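Local structure of putative phosphosugar isomerases (Salmonella typhimurium LT2, 3FKJ) at residues V22-A27 with A174-L179; A143-T148 with Q196-A201; A201-A206 with K290-D295. The protein probably binds carbohydrate derivatives, phosphosugars among them, and may act as an isomerase, although its substrate and reaction are not established. All blocks are in the same frame, centred on the assembly; numbering follows the deposited sequence.

Interaction 1. Residues V22-A27 with A174-L179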
ATOM      1  N   VAL A  22     -17.923 -18.790 -16.607  1.00 37.82           N
ATOM      2  CA  VAL A  22     -17.466 -17.854 -17.634  1.00 37.45           C
ATOM      3  C   VAL A  22     -16.115 -17.239 -17.297  1.00 37.33           C
ATOM      4  O   VAL A  22     -15.237 -17.155 -18.170  1.00 34.53           O
ATOM      5  CB  VAL A  22     -18.483 -16.692 -17.807  1.00 38.39           C
ATOM      6  CG1 VAL A  22     -17.918 -15.553 -18.669  1.00 36.92           C
ATOM      7  CG2 VAL A  22     -19.774 -17.213 -18.379  1.00 37.44           C
ATOM      8  N   ALA A  23     -15.964 -16.792 -16.038  1.00 36.48           N
ATOM      9  CA  ALA A  23     -14.715 -16.202 -15.564  1.00 36.36           C
ATOM     10  C   ALA A  23     -13.587 -17.248 -15.494  1.00 35.39           C
ATOM     11  O   ALA A  23     -12.480 -16.981 -15.927  1.00 35.05           O
ATOM     12  CB  ALA A  23     -14.904 -15.534 -14.220  1.00 35.62           C
ATOM     13  N   HIS A  24     -13.873 -18.421 -14.949  1.00 34.83           N
ATOM     14  CA  HIS A  24     -12.923 -19.553 -14.948  1.00 36.50           C
ATOM     15  C   HIS A  24     -12.376 -19.846 -16.359  1.00 36.62           C
ATOM     16  O   HIS A  24     -11.176 -19.904 -16.548  1.00 38.14           O
ATOM     17  CB  HIS A  24     -13.620 -20.786 -14.387  1.00 36.34           C
ATOM     18  CG  HIS A  24     -12.726 -21.951 -14.083  1.00 39.37           C
ATOM     19  ND1 HIS A  24     -13.214 -23.107 -13.514  1.00 40.87           N
ATOM     20  CD2 HIS A  24     -11.390 -22.134 -14.216  1.00 36.98           C
ATOM     21  CE1 HIS A  24     -12.220 -23.960 -13.332  1.00 43.55           C
ATOM     22  NE2 HIS A  24     -11.102 -23.389 -13.740  1.00 38.43           N
ATOM     23  N   GLU A  25     -13.256 -19.979 -17.349  1.00 35.60           N
ATOM     24  CA  GLU A  25     -12.818 -20.322 -18.694  1.00 36.27           C
ATOM     25  C   GLU A  25     -12.034 -19.209 -19.375  1.00 35.93           C
ATOM     26  O   GLU A  25     -11.043 -19.481 -20.037  1.00 31.47           O
ATOM     27  CB  GLU A  25     -14.014 -20.732 -19.563  1.00 34.55           C
ATOM     28  CG  GLU A  25     -13.686 -21.745 -20.633  1.00 41.79           C
ATOM     29  CD  GLU A  25     -14.887 -22.680 -21.012  1.00 43.84           C
ATOM     30  OE1 GLU A  25     -16.044 -22.441 -20.578  1.00 45.92           O
ATOM     31  OE2 GLU A  25     -14.660 -23.662 -21.750  1.00 51.12           O
ATOM     32  N   ASN A  26     -12.489 -17.964 -19.219  1.00 37.50           N
ATOM     33  CA  ASN A  26     -11.757 -16.793 -19.721  1.00 38.40           C
ATOM     34  C   ASN A  26     -10.354 -16.724 -19.168  1.00 36.67           C
ATOM     35  O   ASN A  26      -9.375 -16.642 -19.924  1.00 35.87           O
ATOM     36  CB  ASN A  26     -12.480 -15.482 -19.370  1.00 40.57           C
ATOM     37  CG  ASN A  26     -13.611 -15.151 -20.339  1.00 40.99           C
ATOM     38  OD1 ASN A  26     -13.748 -15.771 -21.400  1.00 44.30           O
ATOM     39  ND2 ASN A  26     -14.417 -14.166 -19.979  1.00 33.45           N
ATOM     40  N   ALA A  27     -10.262 -16.762 -17.841  1.00 37.81           N
ATOM     41  CA  ALA A  27      -8.973 -16.732 -17.152  1.00 36.13           C
ATOM     42  C   ALA A  27      -8.054 -17.828 -17.648  1.00 35.14           C
ATOM     43  O   ALA A  27      -6.867 -17.615 -17.913  1.00 33.28           O
ATOM     44  CB  ALA A  27      -9.169 -16.882 -15.647  1.00 37.25           C
ATOM     45  N   ALA A 174      -2.259 -27.221  -5.530  1.00 38.19           N
ATOM     46  CA  ALA A 174      -2.945 -28.415  -5.002  1.00 37.84           C
ATOM     47  C   ALA A 174      -4.397 -28.159  -4.705  1.00 37.26           C
ATOM     48  O   ALA A 174      -5.197 -29.044  -4.884  1.00 39.15           O
ATOM     49  CB  ALA A 174      -2.252 -28.934  -3.742  1.00 38.95           C
ATOM     50  N   GLN A 175      -4.745 -26.953  -4.260  1.00 34.63           N
ATOM     51  CA  GLN A 175      -6.142 -26.603  -3.987  1.00 34.53           C
ATOM     52  C   GLN A 175      -6.937 -25.996  -5.140  1.00 34.32           C
ATOM     53  O   GLN A 175      -8.016 -25.411  -4.929  1.00 34.30           O
ATOM     54  CB  GLN A 175      -6.222 -25.677  -2.765  1.00 36.80           C
ATOM     55  CG  GLN A 175      -6.073 -26.428  -1.452  1.00 39.67           C
ATOM     56  CD  GLN A 175      -4.649 -26.786  -1.176  1.00 41.85           C
ATOM     57  OE1 GLN A 175      -3.782 -25.932  -1.236  1.00 39.59           O
ATOM     58  NE2 GLN A 175      -4.397 -28.055  -0.847  1.00 42.35           N
ATOM     59  N   TYR A 176      -6.455 -26.142  -6.366  1.00 34.02           N
ATOM     60  CA  TYR A 176      -7.187 -25.605  -7.540  1.00 33.03           C
ATOM     61  C   TYR A 176      -8.672 -25.955  -7.571  1.00 34.47           C
ATOM     62  O   TYR A 176      -9.546 -25.077  -7.733  1.00 32.23           O
ATOM     63  CB  TYR A 176      -6.524 -26.105  -8.822  1.00 33.26           C
ATOM     64  CG  TYR A 176      -7.076 -25.569 -10.123  1.00 34.05           C
ATOM     65  CD1 TYR A 176      -6.570 -24.413 -10.682  1.00 32.26           C
ATOM     66  CD2 TYR A 176      -8.089 -26.244 -10.814  1.00 35.68           C
ATOM     67  CE1 TYR A 176      -7.057 -23.929 -11.892  1.00 26.71           C
ATOM     68  CE2 TYR A 176      -8.573 -25.761 -12.036  1.00 35.59           C
ATOM     69  CZ  TYR A 176      -8.028 -24.609 -12.558  1.00 30.99           C
ATOM     70  OH  TYR A 176      -8.488 -24.096 -13.718  1.00 34.20           O
ATOM     71  N   ASP A 177      -8.953 -27.247  -7.443  1.00 36.10           N
ATOM     72  CA  ASP A 177     -10.312 -27.733  -7.500  1.00 37.09           C
ATOM     73  C   ASP A 177     -11.102 -27.162  -6.329  1.00 38.00           C
ATOM     74  O   ASP A 177     -12.264 -26.794  -6.486  1.00 38.31           O
ATOM     75  CB  ASP A 177     -10.346 -29.279  -7.469  1.00 39.84           C
ATOM     76  CG  ASP A 177      -9.915 -29.930  -8.794  1.00 38.23           C
ATOM     77  OD1 ASP A 177      -9.818 -29.257  -9.841  1.00 38.97           O
ATOM     78  OD2 ASP A 177      -9.680 -31.154  -8.775  1.00 47.60           O
ATOM     79  N   GLU A 178     -10.473 -27.085  -5.157  1.00 39.39           N
ATOM     80  CA  GLU A 178     -11.139 -26.547  -3.962  1.00 40.84           C
ATOM     81  C   GLU A 178     -11.561 -25.085  -4.139  1.00 39.90           C
ATOM     82  O   GLU A 178     -12.632 -24.682  -3.689  1.00 40.18           O
ATOM     83  CB  GLU A 178     -10.253 -26.673  -2.715  1.00 40.60           C
ATOM     84  CG  GLU A 178     -10.766 -27.636  -1.677  1.00 47.60           C
ATOM     85  CD  GLU A 178     -12.155 -27.267  -1.133  1.00 59.71           C
ATOM     86  OE1 GLU A 178     -13.118 -27.998  -1.443  1.00 60.04           O
ATOM     87  OE2 GLU A 178     -12.277 -26.255  -0.398  1.00 69.05           O
ATOM     88  N   LEU A 179     -10.720 -24.299  -4.798  1.00 39.42           N
ATOM     89  CA  LEU A 179     -10.983 -22.872  -4.953  1.00 38.66           C
ATOM     90  C   LEU A 179     -12.031 -22.659  -6.056  1.00 37.16           C
ATOM     91  O   LEU A 179     -12.891 -21.796  -5.934  1.00 35.41           O
ATOM     92  CB  LEU A 179      -9.679 -22.104  -5.211  1.00 37.95           C
ATOM     93  CG  LEU A 179      -9.649 -20.573  -4.993  1.00 39.43           C
ATOM     94  CD1 LEU A 179      -8.272 -20.133  -4.635  1.00 36.09           C
ATOM     95  CD2 LEU A 179     -10.132 -19.826  -6.210  1.00 27.68           C
TER
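H24 and Y176 meet between two helices whose backbones stay well apart: the closest CA atoms, those of H24 and L179, are 10.7 Å from each other, so the contact is made by long side chains alone. Each residue stands near the start of its helix, H24 in helix 22-35 and Y176 in the first turn of helix 176-184, just after the N-cap residue Q175. The two side chains approach from opposite directions. H24 leans toward the other segment from its CA outward, whereas Y176 leaves its backbone at an angle and closes the gap with its ring. In both residues CG lies anti to the backbone N (chi1 -169° for H24), which extends the ring away from its own helix.

The resulting bond runs from H24 NE2 to Y176 OH at 2.7 Å, and it is nearly straight, with the acceptor almost exactly in the imidazole plane. The rings themselves do not stack. Their centroids are 5.6 Å apart and their planes are inclined at 57°, so the phenol reaches the edge of the imidazole with its oxygen while its ring stays tilted. The nearest phenol carbon, Y176 CZ, is 3.5 Å from H24 NE2. The same hydroxyl is hydrogen-bonded to E165 OE2 and weakly to R28 NH1, so the phenol oxygen links histidine, carboxylate and guanidinium. The in-plane bond probably steadies the imidazole, while E165 and R28 hold the position of the phenol oxygen and may polarise it.

The two segments bury just 75 Å² against each other, and helix 155-170 contacts both partners: W161 meets the H24 ring, E165 bonds the Y176 hydroxyl, and A168 touches the Y176 side chain. The bond thus joins helices 22-35 and 176-184 alongside helix 155-170, in the helical part that accompanies the SIS-type parallel sheet.

Interaction 2. Residues A143-T148 with Q196-A201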
ATOM      1  N   ALA A 143     -23.164  -4.240 -11.708  1.00 38.28           N
ATOM      2  CA  ALA A 143     -24.399  -3.478 -11.528  1.00 37.21           C
ATOM      3  C   ALA A 143     -24.319  -2.634 -10.254  1.00 36.86           C
ATOM      4  O   ALA A 143     -23.582  -2.952  -9.332  1.00 38.91           O
ATOM      5  CB  ALA A 143     -25.595  -4.390 -11.452  1.00 33.16           C
ATOM      6  N   ARG A 144     -25.141  -1.591 -10.217  1.00 36.77           N
ATOM      7  CA  ARG A 144     -25.326  -0.751  -9.054  1.00 36.52           C
ATOM      8  C   ARG A 144     -26.355  -1.319  -8.073  1.00 35.03           C
ATOM      9  O   ARG A 144     -27.555  -1.341  -8.354  1.00 34.51           O
ATOM     10  CB  ARG A 144     -25.746   0.627  -9.519  1.00 36.56           C
ATOM     11  CG  ARG A 144     -25.956   1.621  -8.419  1.00 41.08           C
ATOM     12  CD  ARG A 144     -26.287   2.971  -9.036  1.00 48.21           C
ATOM     13  NE  ARG A 144     -25.111   3.485  -9.739  1.00 56.54           N
ATOM     14  CZ  ARG A 144     -25.143   4.308 -10.779  1.00 61.64           C
ATOM     15  NH1 ARG A 144     -26.305   4.751 -11.269  1.00 62.41           N
ATOM     16  NH2 ARG A 144     -24.000   4.697 -11.326  1.00 60.66           N
ATOM     17  N   TYR A 145     -25.859  -1.745  -6.906  1.00 33.41           N
ATOM     18  CA  TYR A 145     -26.680  -2.261  -5.813  1.00 34.35           C
ATOM     19  C   TYR A 145     -27.851  -1.279  -5.632  1.00 36.06           C
ATOM     20  O   TYR A 145     -27.638  -0.060  -5.594  1.00 35.32           O
ATOM     21  CB  TYR A 145     -25.855  -2.427  -4.506  1.00 32.48           C
ATOM     22  CG  TYR A 145     -26.631  -3.090  -3.393  1.00 34.67           C
ATOM     23  CD1 TYR A 145     -26.847  -4.485  -3.383  1.00 38.91           C
ATOM     24  CD2 TYR A 145     -27.231  -2.328  -2.390  1.00 36.54           C
ATOM     25  CE1 TYR A 145     -27.631  -5.095  -2.376  1.00 37.81           C
ATOM     26  CE2 TYR A 145     -28.028  -2.922  -1.399  1.00 38.24           C
ATOM     27  CZ  TYR A 145     -28.210  -4.304  -1.387  1.00 41.19           C
ATOM     28  OH  TYR A 145     -28.977  -4.866  -0.375  1.00 39.40           O
ATOM     29  N   PRO A 146     -29.085  -1.791  -5.493  1.00 35.92           N
ATOM     30  CA  PRO A 146     -29.558  -3.160  -5.268  1.00 35.90           C
ATOM     31  C   PRO A 146     -29.700  -4.073  -6.520  1.00 36.24           C
ATOM     32  O   PRO A 146     -30.093  -5.258  -6.399  1.00 33.41           O
ATOM     33  CB  PRO A 146     -30.908  -2.916  -4.608  1.00 36.33           C
ATOM     34  CG  PRO A 146     -31.395  -1.676  -5.239  1.00 35.88           C
ATOM     35  CD  PRO A 146     -30.208  -0.836  -5.535  1.00 35.02           C
ATOM     36  N   GLU A 147     -29.363  -3.541  -7.691  1.00 36.19           N
ATOM     37  CA  GLU A 147     -29.224  -4.373  -8.872  1.00 38.37           C
ATOM     38  C   GLU A 147     -27.979  -5.218  -8.664  1.00 37.28           C
ATOM     39  O   GLU A 147     -27.053  -4.810  -8.014  1.00 36.49           O
ATOM     40  CB  GLU A 147     -29.130  -3.533 -10.151  1.00 39.94           C
ATOM     41  CG  GLU A 147     -30.167  -2.405 -10.219  1.00 45.38           C
ATOM     42  CD  GLU A 147     -30.892  -2.310 -11.548  1.00 48.74           C
ATOM     43  OE1 GLU A 147     -30.221  -2.279 -12.600  1.00 53.83           O
ATOM     44  OE2 GLU A 147     -32.145  -2.245 -11.541  1.00 59.02           O
ATOM     45  N   THR A 148     -28.000  -6.441  -9.144  1.00 38.68           N
ATOM     46  CA  THR A 148     -26.885  -7.340  -8.936  1.00 38.72           C
ATOM     47  C   THR A 148     -26.594  -8.102 -10.241  1.00 38.20           C
ATOM     48  O   THR A 148     -27.388  -8.080 -11.179  1.00 36.04           O
ATOM     49  CB  THR A 148     -27.181  -8.313  -7.776  1.00 37.83           C
ATOM     50  OG1 THR A 148     -28.380  -9.009  -8.054  1.00 38.84           O
ATOM     51  CG2 THR A 148     -27.363  -7.579  -6.469  1.00 40.38           C
ATOM     52  N   GLN A 196     -28.505 -11.170   5.271  1.00 36.72           N
ATOM     53  CA  GLN A 196     -28.200 -11.178   6.695  1.00 37.80           C
ATOM     54  C   GLN A 196     -27.867  -9.806   7.307  1.00 38.47           C
ATOM     55  O   GLN A 196     -28.144  -9.586   8.482  1.00 38.57           O
ATOM     56  CB  GLN A 196     -27.051 -12.160   6.914  1.00 39.44           C
ATOM     57  CG  GLN A 196     -26.519 -12.310   8.317  1.00 40.19           C
ATOM     58  CD  GLN A 196     -25.493 -13.433   8.402  1.00 43.31           C
ATOM     59  OE1 GLN A 196     -25.213 -14.129   7.408  1.00 47.44           O
ATOM     60  NE2 GLN A 196     -24.926 -13.619   9.586  1.00 42.83           N
ATOM     61  N   VAL A 197     -27.287  -8.879   6.535  1.00 38.94           N
ATOM     62  CA  VAL A 197     -26.828  -7.592   7.104  1.00 37.74           C
ATOM     63  C   VAL A 197     -27.820  -6.417   6.982  1.00 40.06           C
ATOM     64  O   VAL A 197     -27.512  -5.312   7.448  1.00 40.34           O
ATOM     65  CB  VAL A 197     -25.494  -7.153   6.488  1.00 38.15           C
ATOM     66  CG1 VAL A 197     -24.463  -8.267   6.632  1.00 29.89           C
ATOM     67  CG2 VAL A 197     -25.678  -6.753   5.051  1.00 32.44           C
ATOM     68  N   GLN A 198     -28.992  -6.649   6.379  1.00 39.98           N
ATOM     69  CA  GLN A 198     -29.969  -5.573   6.120  1.00 41.58           C
ATOM     70  C   GLN A 198     -30.305  -4.802   7.377  1.00 40.96           C
ATOM     71  O   GLN A 198     -30.365  -3.582   7.366  1.00 39.65           O
ATOM     72  CB  GLN A 198     -31.283  -6.108   5.539  1.00 42.19           C
ATOM     73  CG  GLN A 198     -31.158  -6.817   4.185  1.00 46.06           C
ATOM     74  CD  GLN A 198     -30.660  -5.915   3.070  1.00 50.92           C
ATOM     75  OE1 GLN A 198     -30.937  -4.709   3.059  1.00 51.40           O
ATOM     76  NE2 GLN A 198     -29.914  -6.499   2.116  1.00 45.93           N
ATOM     77  N   GLU A 199     -30.531  -5.521   8.465  1.00 41.30           N
ATOM     78  CA  GLU A 199     -30.968  -4.883   9.700  1.00 41.31           C
ATOM     79  C   GLU A 199     -29.822  -4.096  10.294  1.00 38.82           C
ATOM     80  O   GLU A 199     -29.966  -2.922  10.614  1.00 36.15           O
ATOM     81  CB  GLU A 199     -31.447  -5.942  10.695  1.00 42.83           C
ATOM     82  CG  GLU A 199     -32.265  -5.415  11.855  1.00 47.57           C
ATOM     83  CD  GLU A 199     -33.063  -6.517  12.572  1.00 59.06           C
ATOM     84  OE1 GLU A 199     -32.913  -7.714  12.230  1.00 57.61           O
ATOM     85  OE2 GLU A 199     -33.852  -6.185  13.490  1.00 66.89           O
ATOM     86  N   ASP A 200     -28.673  -4.753  10.425  1.00 36.94           N
ATOM     87  CA  ASP A 200     -27.478  -4.094  10.964  1.00 36.30           C
ATOM     88  C   ASP A 200     -27.124  -2.825  10.172  1.00 35.09           C
ATOM     89  O   ASP A 200     -26.804  -1.804  10.774  1.00 35.08           O
ATOM     90  CB  ASP A 200     -26.286  -5.058  11.012  1.00 33.80           C
ATOM     91  CG  ASP A 200     -25.106  -4.492  11.797  1.00 34.69           C
ATOM     92  OD1 ASP A 200     -25.293  -4.142  12.969  1.00 30.62           O
ATOM     93  OD2 ASP A 200     -23.986  -4.390  11.241  1.00 32.49           O
ATOM     94  N   ALA A 201     -27.233  -2.899   8.844  1.00 35.86           N
ATOM     95  CA  ALA A 201     -26.901  -1.798   7.937  1.00 36.13           C
ATOM     96  C   ALA A 201     -27.769  -0.582   8.187  1.00 36.59           C
ATOM     97  O   ALA A 201     -27.281   0.548   8.162  1.00 36.72           O
ATOM     98  CB  ALA A 201     -27.042  -2.251   6.501  1.00 36.30           C
TER
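Y145 and Q198 touch end on through a single polar bond, each side chain coming from the opposite direction. Q198 NE2 donates to Y145 OH at 3.1 Å with an N-H...O angle of 174°. The hydroxyl lies practically in the amide plane; the amide and the phenol ring are nearly coplanar (18°), and the donor lies at the ring's edge. Q198 gets there by folding rather than stretching: CG stands beside the backbone N, and a further bend at chi2 (-63°) brings the amide round to face the loop. Y145 reaches outward instead, with CG trans to N.

The loop owes its shape to a type VIa turn. The peptide between Y145 and P146 is cis, and E147 N closes the turn on R144 O at 2.9 Å. One face of the Y145 ring is covered by its own neighbour, with P146 CB 4.2 Å above the plane and over the ring centre, as is often seen when an aromatic residue precedes a cis-proline. This turn, part of the SIS domain, follows strand 136-139, the outermost strand, within this chain, of the first parallel β-sheet; Q198 lies on helix 198-208, which leads into the second. Helix 313-331 packs against the same tyrosine through D322, V323 and L326. A weak hydrogen bond joins Q198 NE2 to Q194 O.

Interaction 3. Residues A201-A206 with K290-D295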
ATOM      1  N   ALA A 201     -27.233  -2.899   8.844  1.00 35.86           N
ATOM      2  CA  ALA A 201     -26.901  -1.798   7.937  1.00 36.13           C
ATOM      3  C   ALA A 201     -27.769  -0.582   8.187  1.00 36.59           C
ATOM      4  O   ALA A 201     -27.281   0.548   8.162  1.00 36.72           O
ATOM      5  CB  ALA A 201     -27.042  -2.251   6.501  1.00 36.30           C
ATOM      6  N   GLN A 202     -29.055  -0.823   8.425  1.00 37.24           N
ATOM      7  CA  GLN A 202     -30.015   0.232   8.790  1.00 37.06           C
ATOM      8  C   GLN A 202     -29.653   0.946  10.080  1.00 35.64           C
ATOM      9  O   GLN A 202     -29.790   2.154  10.210  1.00 33.51           O
ATOM     10  CB  GLN A 202     -31.428  -0.356   8.949  1.00 37.44           C
ATOM     11  CG  GLN A 202     -32.122  -0.681   7.652  1.00 40.36           C
ATOM     12  CD  GLN A 202     -31.917   0.414   6.630  1.00 44.97           C
ATOM     13  OE1 GLN A 202     -32.161   1.582   6.915  1.00 51.05           O
ATOM     14  NE2 GLN A 202     -31.414   0.051   5.450  1.00 37.80           N
ATOM     15  N   ARG A 203     -29.222   0.157  11.041  1.00 36.90           N
ATOM     16  CA  ARG A 203     -28.925   0.623  12.377  1.00 38.16           C
ATOM     17  C   ARG A 203     -27.588   1.429  12.327  1.00 38.41           C
ATOM     18  O   ARG A 203     -27.440   2.507  12.948  1.00 38.77           O
ATOM     19  CB  ARG A 203     -28.941  -0.640  13.256  1.00 39.37           C
ATOM     20  CG  ARG A 203     -28.584  -0.508  14.702  1.00 45.18           C
ATOM     21  CD  ARG A 203     -27.227  -1.179  14.998  1.00 50.04           C
ATOM     22  NE  ARG A 203     -26.151  -0.194  15.032  1.00 48.04           N
ATOM     23  CZ  ARG A 203     -25.030  -0.202  14.304  1.00 44.44           C
ATOM     24  NH1 ARG A 203     -24.183   0.811  14.468  1.00 46.68           N
ATOM     25  NH2 ARG A 203     -24.717  -1.192  13.444  1.00 41.32           N
ATOM     26  N   PHE A 204     -26.650   0.923  11.526  1.00 36.82           N
ATOM     27  CA  PHE A 204     -25.410   1.609  11.176  1.00 34.39           C
ATOM     28  C   PHE A 204     -25.640   2.996  10.539  1.00 33.58           C
ATOM     29  O   PHE A 204     -25.096   4.021  11.022  1.00 32.97           O
ATOM     30  CB  PHE A 204     -24.606   0.712  10.231  1.00 34.12           C
ATOM     31  CG  PHE A 204     -23.436   1.391   9.583  1.00 33.01           C
ATOM     32  CD1 PHE A 204     -22.229   1.513  10.247  1.00 32.89           C
ATOM     33  CD2 PHE A 204     -23.536   1.903   8.302  1.00 31.88           C
ATOM     34  CE1 PHE A 204     -21.173   2.119   9.663  1.00 31.72           C
ATOM     35  CE2 PHE A 204     -22.445   2.513   7.698  1.00 33.68           C
ATOM     36  CZ  PHE A 204     -21.271   2.620   8.369  1.00 31.44           C
ATOM     37  N   ALA A 205     -26.418   3.018   9.457  1.00 32.19           N
ATOM     38  CA  ALA A 205     -26.783   4.265   8.768  1.00 31.49           C
ATOM     39  C   ALA A 205     -27.335   5.305   9.748  1.00 31.62           C
ATOM     40  O   ALA A 205     -26.829   6.422   9.806  1.00 30.40           O
ATOM     41  CB  ALA A 205     -27.783   3.982   7.687  1.00 31.55           C
ATOM     42  N   ALA A 206     -28.339   4.923  10.550  1.00 32.27           N
ATOM     43  CA  ALA A 206     -28.944   5.851  11.519  1.00 31.38           C
ATOM     44  C   ALA A 206     -27.917   6.353  12.553  1.00 31.92           C
ATOM     45  O   ALA A 206     -27.918   7.529  12.919  1.00 30.99           O
ATOM     46  CB  ALA A 206     -30.153   5.237  12.217  1.00 28.59           C
ATOM     47  N   LYS A 290     -15.958   3.852  18.545  1.00 34.18           N
ATOM     48  CA  LYS A 290     -17.194   3.555  17.845  1.00 33.44           C
ATOM     49  C   LYS A 290     -16.907   2.549  16.772  1.00 33.30           C
ATOM     50  O   LYS A 290     -16.492   2.912  15.675  1.00 32.91           O
ATOM     51  CB  LYS A 290     -17.790   4.813  17.214  1.00 32.57           C
ATOM     52  CG  LYS A 290     -19.197   4.607  16.678  1.00 30.75           C
ATOM     53  CD  LYS A 290     -19.731   5.875  16.063  1.00 34.63           C
ATOM     54  CE  LYS A 290     -21.194   5.785  15.754  1.00 30.84           C
ATOM     55  NZ  LYS A 290     -21.777   7.128  15.690  1.00 36.18           N
ATOM     56  N   LEU A 291     -17.138   1.280  17.090  1.00 33.55           N
ATOM     57  CA  LEU A 291     -16.709   0.189  16.216  1.00 34.05           C
ATOM     58  C   LEU A 291     -17.896  -0.421  15.480  1.00 33.14           C
ATOM     59  O   LEU A 291     -18.857  -0.808  16.093  1.00 32.82           O
ATOM     60  CB  LEU A 291     -15.943  -0.870  17.027  1.00 33.49           C
ATOM     61  CG  LEU A 291     -15.525  -2.172  16.315  1.00 37.26           C
ATOM     62  CD1 LEU A 291     -14.684  -1.911  15.050  1.00 32.59           C
ATOM     63  CD2 LEU A 291     -14.805  -3.103  17.306  1.00 34.75           C
ATOM     64  N   GLN A 292     -17.827  -0.461  14.151  1.00 35.13           N
ATOM     65  CA  GLN A 292     -18.692  -1.308  13.331  1.00 32.76           C
ATOM     66  C   GLN A 292     -17.820  -2.469  12.897  1.00 30.60           C
ATOM     67  O   GLN A 292     -16.831  -2.283  12.156  1.00 30.14           O
ATOM     68  CB  GLN A 292     -19.196  -0.573  12.091  1.00 33.47           C
ATOM     69  CG  GLN A 292     -19.960  -1.468  11.084  1.00 31.67           C
ATOM     70  CD  GLN A 292     -21.286  -1.961  11.655  1.00 31.98           C
ATOM     71  OE1 GLN A 292     -21.918  -1.264  12.428  1.00 31.13           O
ATOM     72  NE2 GLN A 292     -21.692  -3.173  11.288  1.00 27.58           N
ATOM     73  N   LEU A 293     -18.149  -3.650  13.394  1.00 30.36           N
ATOM     74  CA  LEU A 293     -17.467  -4.861  12.996  1.00 32.04           C
ATOM     75  C   LEU A 293     -18.232  -5.521  11.855  1.00 33.94           C
ATOM     76  O   LEU A 293     -19.428  -5.714  11.944  1.00 32.40           O
ATOM     77  CB  LEU A 293     -17.358  -5.806  14.192  1.00 31.52           C
ATOM     78  CG  LEU A 293     -16.541  -7.091  14.009  1.00 29.69           C
ATOM     79  CD1 LEU A 293     -15.125  -6.836  13.488  1.00 26.19           C
ATOM     80  CD2 LEU A 293     -16.520  -7.821  15.333  1.00 33.91           C
ATOM     81  N   ILE A 294     -17.541  -5.844  10.771  1.00 33.52           N
ATOM     82  CA  ILE A 294     -18.110  -6.694   9.719  1.00 32.43           C
ATOM     83  C   ILE A 294     -17.198  -7.905   9.573  1.00 32.33           C
ATOM     84  O   ILE A 294     -16.075  -7.788   9.100  1.00 30.11           O
ATOM     85  CB  ILE A 294     -18.252  -5.927   8.393  1.00 32.12           C
ATOM     86  CG1 ILE A 294     -19.111  -4.652   8.627  1.00 32.38           C
ATOM     87  CG2 ILE A 294     -18.866  -6.839   7.338  1.00 30.41           C
ATOM     88  CD1 ILE A 294     -19.230  -3.720   7.447  1.00 31.18           C
ATOM     89  N   ASP A 295     -17.691  -9.069  10.005  1.00 34.55           N
ATOM     90  CA  ASP A 295     -16.860 -10.259  10.135  1.00 34.53           C
ATOM     91  C   ASP A 295     -17.148 -11.251   9.020  1.00 35.18           C
ATOM     92  O   ASP A 295     -18.267 -11.773   8.935  1.00 31.99           O
ATOM     93  CB  ASP A 295     -17.107 -10.923  11.504  1.00 34.87           C
ATOM     94  CG  ASP A 295     -16.177 -12.124  11.757  1.00 38.34           C
ATOM     95  OD1 ASP A 295     -15.293 -12.412  10.900  1.00 35.83           O
ATOM     96  OD2 ASP A 295     -16.316 -12.770  12.822  1.00 36.70           O
TER
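The guanidinium of R203 and the amide of Q292 lie in almost the same plane, 6° apart, and meet edge to edge, while the F204 ring stands steeply to that amide, their planes 78° apart. At the edge of the phenyl ring, in its plane, lies the carbonyl oxygen A201 O; Q292 OE1 approaches the ring obliquely, 3.5 Å from F204 CD1. The setting is an alpha/beta layer, consistent with a second SIS-like domain: helix 198-208 packs over strand 290-295, the outermost strand within this chain of a four-stranded parallel sheet, with F204 and Q292 the nearest pair, their CA atoms 7.6 Å apart.

Q292 points from the strand toward the helix, and its aliphatic part serves F204, Q292 CG lying 3.8 Å from F204 CD1. Bends at chi2 and chi3 turn the R203 chain so that NH2 reaches OE1, the two side chains running past each other in opposite directions. The ring of F204 is hemmed in further by W208, I265 and, edge to face, Y324. Polar satisfaction in this buried spot is shared: the D200 carboxylate forms a salt bridge with R203 NH2 and accepts a hydrogen bond from Q292 NE2, and E207 pairs with R203 NE. Across the contact itself, R203 NH2 donates to Q292 OE1 at 3.0 Å, on a lone pair in the carbonyl plane.

How the interactions relate
Interactions 2 and 3 act as neighbours on helix 198-208: their centres are 13 Å apart, they share A201, and they touch directly where D200 OD2 meets Q292 NE2 at 2.6 Å. One end of the helix is thus held to the 143-148 turn and the next part to strand 290-295. Interaction 1 stands apart, its centre 27 Å from that of interaction 2 and 34 Å from that of interaction 3, with no direct touch. Along the chain, however, interactions 1 and 2 cross, since 143-148 lies between 22-27 and 174-179 while 196-201 follows both. In each, one side-chain hydrogen bond crosses the contact; interaction 3 adds apolar packing.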